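PDB 1IZ0: quinone oxidoreductase from Thermus thermophilus, which probably catalyses the NADPH-dependent reduction of quinones and binds NADPH in its Rossmann-type nucleotide-binding domain. Local coordinates for residues 60-65 and 73-78; 28-33 and 85-90. All coordinates share one frame; numbering follows the deposited sequence.

How the contacts relate
Both contacts are antiparallel strand pairings in the same sheet, and they meet at neighbouring strands 62-67 and 27-37; the centres of the two contacts lie about 8 Å apart. E33 N probably hydrogen-bonds V64 O, while L30 CD1 packs 3.6 Å from V63 CG1. Contact 1 joins the two strands of a hairpin, whereas contact 2 brings together strands more than fifty residues apart in sequence. Each is partly buried, but contact 1 lies nearer the chain's centre and comes beside the NADPH site through L75; contact 2 lies farther out, away from it. Both are stitched by backbone bonds, but the first adds a buried glutamate paired beyond the hairpin, the second almost purely aliphatic packing.

Contact 1: residues 60-65 and 73-78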
# COMPACT_ATOMS: atom_id res chain seq x y z
N GLY A 60 -0.35 -2.51 13.88
CA GLY A 60 -0.80 -1.24 13.32
C GLY A 60 0.36 -0.29 13.04
O GLY A 60 1.08 0.11 13.95
N MSE A 61 0.53 0.07 11.77
CA MSE A 61 1.63 0.95 11.37
C MSE A 61 1.16 2.18 10.61
O MSE A 61 1.91 3.15 10.50
CB MSE A 61 2.61 0.20 10.47
CG MSE A 61 3.14 -1.11 11.03
SE MSE A 61 4.45 -1.88 9.84
CE MSE A 61 3.43 -1.77 8.19
N GLU A 62 -0.05 2.13 10.08
CA GLU A 62 -0.61 3.23 9.31
C GLU A 62 -1.71 3.88 10.13
O GLU A 62 -2.83 3.38 10.19
CB GLU A 62 -1.14 2.69 7.99
CG GLU A 62 -1.39 3.74 6.93
CD GLU A 62 -1.51 3.12 5.55
OE1 GLU A 62 -1.68 1.88 5.47
OE2 GLU A 62 -1.45 3.87 4.56
N VAL A 63 -1.39 5.01 10.74
CA VAL A 63 -2.31 5.71 11.61
C VAL A 63 -2.78 7.08 11.16
O VAL A 63 -2.09 7.78 10.41
CB VAL A 63 -1.67 5.83 13.02
CG1 VAL A 63 -2.38 6.87 13.86
CG2 VAL A 63 -1.74 4.48 13.72
N VAL A 64 -3.97 7.45 11.61
CA VAL A 64 -4.57 8.75 11.34
C VAL A 64 -5.13 9.23 12.67
O VAL A 64 -5.82 8.48 13.37
CB VAL A 64 -5.70 8.65 10.31
CG1 VAL A 64 -6.45 9.97 10.23
CG2 VAL A 64 -5.13 8.30 8.95
N GLY A 65 -4.82 10.47 13.05
CA GLY A 65 -5.31 10.96 14.32
C GLY A 65 -5.15 12.45 14.54
O GLY A 65 -4.70 13.19 13.67
N ALA A 73 -1.76 12.08 9.35
CA ALA A 73 -1.62 10.67 9.00
C ALA A 73 -0.16 10.37 9.35
O ALA A 73 0.68 11.26 9.32
CB ALA A 73 -1.85 10.45 7.51
N ALA A 74 0.14 9.12 9.69
CA ALA A 74 1.52 8.80 10.02
C ALA A 74 1.85 7.33 9.89
O ALA A 74 0.99 6.47 10.07
CB ALA A 74 1.84 9.27 11.44
N LEU A 75 3.11 7.06 9.58
CA LEU A 75 3.59 5.69 9.48
C LEU A 75 4.42 5.49 10.73
O LEU A 75 5.36 6.25 10.99
CB LEU A 75 4.45 5.49 8.24
CG LEU A 75 3.64 5.33 6.96
CD1 LEU A 75 4.54 4.99 5.81
CD2 LEU A 75 2.61 4.23 7.17
N VAL A 76 4.06 4.49 11.52
CA VAL A 76 4.76 4.19 12.76
C VAL A 76 5.23 2.74 12.64
O VAL A 76 4.73 2.00 11.80
CB VAL A 76 3.79 4.35 13.97
CG1 VAL A 76 4.53 4.16 15.26
CG2 VAL A 76 3.15 5.72 13.95
N PRO A 77 6.22 2.33 13.45
CA PRO A 77 6.68 0.95 13.36
C PRO A 77 5.73 -0.01 14.07
O PRO A 77 5.71 -1.21 13.79
CB PRO A 77 8.05 0.99 14.04
CG PRO A 77 8.46 2.43 13.93
CD PRO A 77 7.18 3.15 14.21
N GLN A 78 4.96 0.53 15.01
CA GLN A 78 4.01 -0.28 15.77
C GLN A 78 3.19 0.68 16.62
O GLN A 78 3.44 1.88 16.61
CB GLN A 78 4.75 -1.26 16.69
CG GLN A 78 5.38 -0.59 17.92
CD GLN A 78 5.75 -1.59 19.01
OE1 GLN A 78 6.83 -2.21 18.97
NE2 GLN A 78 4.86 -1.76 19.99
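L75 leans over the start of the neighbouring strand. Its CG lies beside the backbone N (chi1 -79°), which swings CD2 back to within 3.6 Å of M61 O and 4.0 Å of E62 CG. The two side chains leave their strands in the same direction, and L75 CD2 packs against the methylenes of E62. E62 itself is extended, and this length carries its carboxylate beyond the hairpin: OE1 forms a salt bridge with K297, and OE2 accepts the backbone N-H of V109 at the start of helix 108-120. The buried acid thus has both oxygens engaged.

Farther along the same face V64 CG2 meets A73 CB at 4.2 Å. The small alanine suits this place, where the backbones come close and P108 packs over it. V63 and A74 occupy the other face, and their backbones exchange two hydrogen bonds, V63 N to A74 O at 2.9 Å and A74 N to V63 O at 2.7 Å. Past the end of the regular pairing, V76 N still donates a hydrogen bond to M61 O, 2.7 Å away and in the carbonyl plane. The selenomethionine M61 sets its CB 3.1 Å from V76 O, then its chain bends at chi3 (-50°) and its side chain touches helix 39-46. G60 precedes it with a backbone twist where a side chain would jam against the preceding carbonyl.

This is an antiparallel beta hairpin of the GroES-like domain found in medium-chain dehydrogenases; here its L75 lies beside L244, a residue of the NADPH site.

Contact 2: residues 28-33 and 85-90; sequences VVLRVE and VAVPKG
The carbonyl oxygen of V28 is approached by two groups of the facing strand: V87 N donates a nearly straight hydrogen bond of 2.7 Å, and A86 CA adds a C-H contact at 3.3 Å. V87 returns the bond through its own oxygen to V28 N, closing a hydrogen-bonded pair. Two residues on, L30 and V85 repeat the exchange, with L30 N to V85 O at 2.9 Å and a longer bond from V85 N to L30 O. Between these pairs V29 and A86 form a non-hydrogen-bonded pair whose side chains lie on the other face of the sheet.

The side chains of V28, L30, V85 and V87 share one face. With CG1 anti to the carbonyl carbon (chi1 -68°), V28 leaves CG2 in the crowded position between backbone N and carbonyl carbon, 3.4 Å from V87 O. L30 CD2 meets V87 CG2 at 4.3 Å, and the leucine also packs on strand 62-67. Leucine, one carbon longer than valine and forked at its end, can touch V87 of strand 84-88 and V63 and V67 of strand 62-67 at once, while compact valines fill the rest and favour extended backbone.

Packing is tightest where V32 CG2 and V85 CG2 come within 3.2 Å, closer than carbons normally sit. The two side chains cross obliquely there, and the close approach goes with an unstaggered V85 (chi1 -144°), which may reflect local strain or simply the limits of the model.

With four backbone bonds and only aliphatic side chains meeting, the pairing implies that main-chain bonding sets the register where strand 84-88 joins strand 27-37, while branched hydrocarbon side chains supply apolar packing on the face of V28, L30, V85 and V87.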
# COMPACT_ATOMS: atom_id res chain seq x y z
N VAL A 28 5.07 13.80 19.51
CA VAL A 28 3.76 14.25 19.94
C VAL A 28 2.93 13.00 20.12
O VAL A 28 3.24 11.95 19.55
CB VAL A 28 3.08 15.14 18.88
CG1 VAL A 28 3.82 16.46 18.74
CG2 VAL A 28 3.02 14.40 17.55
N VAL A 29 1.89 13.09 20.93
CA VAL A 29 1.01 11.96 21.16
C VAL A 29 -0.27 12.24 20.38
O VAL A 29 -0.98 13.20 20.67
CB VAL A 29 0.66 11.81 22.65
CG1 VAL A 29 -0.20 10.56 22.86
CG2 VAL A 29 1.94 11.72 23.48
N LEU A 30 -0.57 11.42 19.38
CA LEU A 30 -1.79 11.65 18.63
C LEU A 30 -2.86 10.67 19.07
O LEU A 30 -2.58 9.49 19.30
CB LEU A 30 -1.55 11.56 17.12
CG LEU A 30 -1.47 10.29 16.27
CD1 LEU A 30 -2.82 9.59 16.21
CD2 LEU A 30 -1.06 10.71 14.85
N ARG A 31 -4.08 11.17 19.22
CA ARG A 31 -5.20 10.33 19.59
C ARG A 31 -5.70 9.74 18.28
O ARG A 31 -6.10 10.47 17.37
CB ARG A 31 -6.30 11.13 20.30
CG ARG A 31 -6.64 12.46 19.68
CD ARG A 31 -7.76 13.16 20.46
NE ARG A 31 -9.05 12.51 20.26
CZ ARG A 31 -9.72 12.54 19.12
NH1 ARG A 31 -9.23 13.20 18.08
NH2 ARG A 31 -10.89 11.91 19.01
N VAL A 32 -5.64 8.42 18.20
CA VAL A 32 -6.03 7.65 17.03
C VAL A 32 -7.52 7.66 16.66
O VAL A 32 -8.39 7.47 17.52
CB VAL A 32 -5.56 6.19 17.19
CG1 VAL A 32 -5.78 5.40 15.91
CG2 VAL A 32 -4.08 6.17 17.58
N GLU A 33 -7.79 7.86 15.38
CA GLU A 33 -9.16 7.86 14.86
C GLU A 33 -9.36 6.66 13.94
O GLU A 33 -10.41 6.03 13.95
CB GLU A 33 -9.44 9.15 14.09
CG GLU A 33 -9.58 10.38 14.97
CD GLU A 33 -9.87 11.63 14.16
OE1 GLU A 33 -9.01 12.03 13.35
OE2 GLU A 33 -10.97 12.20 14.31
N VAL A 85 -0.82 7.15 20.38
CA VAL A 85 0.50 6.71 19.94
C VAL A 85 1.46 7.89 19.89
O VAL A 85 1.08 8.98 19.45
CB VAL A 85 0.48 6.12 18.52
CG1 VAL A 85 1.46 4.97 18.42
CG2 VAL A 85 -0.92 5.69 18.15
N ALA A 86 2.69 7.68 20.34
CA ALA A 86 3.70 8.74 20.31
C ALA A 86 4.29 8.72 18.91
O ALA A 86 4.64 7.66 18.39
CB ALA A 86 4.79 8.47 21.35
N VAL A 87 4.40 9.89 18.29
CA VAL A 87 4.91 9.97 16.93
C VAL A 87 5.90 11.12 16.74
O VAL A 87 5.67 12.22 17.22
CB VAL A 87 3.75 10.15 15.91
CG1 VAL A 87 4.28 10.15 14.49
CG2 VAL A 87 2.72 9.05 16.10
N PRO A 88 7.01 10.87 16.03
CA PRO A 88 8.00 11.94 15.80
C PRO A 88 7.35 13.03 14.96
O PRO A 88 6.77 12.75 13.91
CB PRO A 88 9.11 11.22 15.05
CG PRO A 88 9.02 9.81 15.57
CD PRO A 88 7.53 9.57 15.57
N LYS A 89 7.44 14.28 15.41
CA LYS A 89 6.86 15.41 14.68
C LYS A 89 7.19 15.33 13.19
O LYS A 89 6.35 15.61 12.34
CB LYS A 89 7.37 16.73 15.26
N GLY A 90 8.42 14.92 12.90
CA GLY A 90 8.87 14.82 11.52
C GLY A 90 8.15 13.82 10.63
O GLY A 90 8.20 13.95 9.40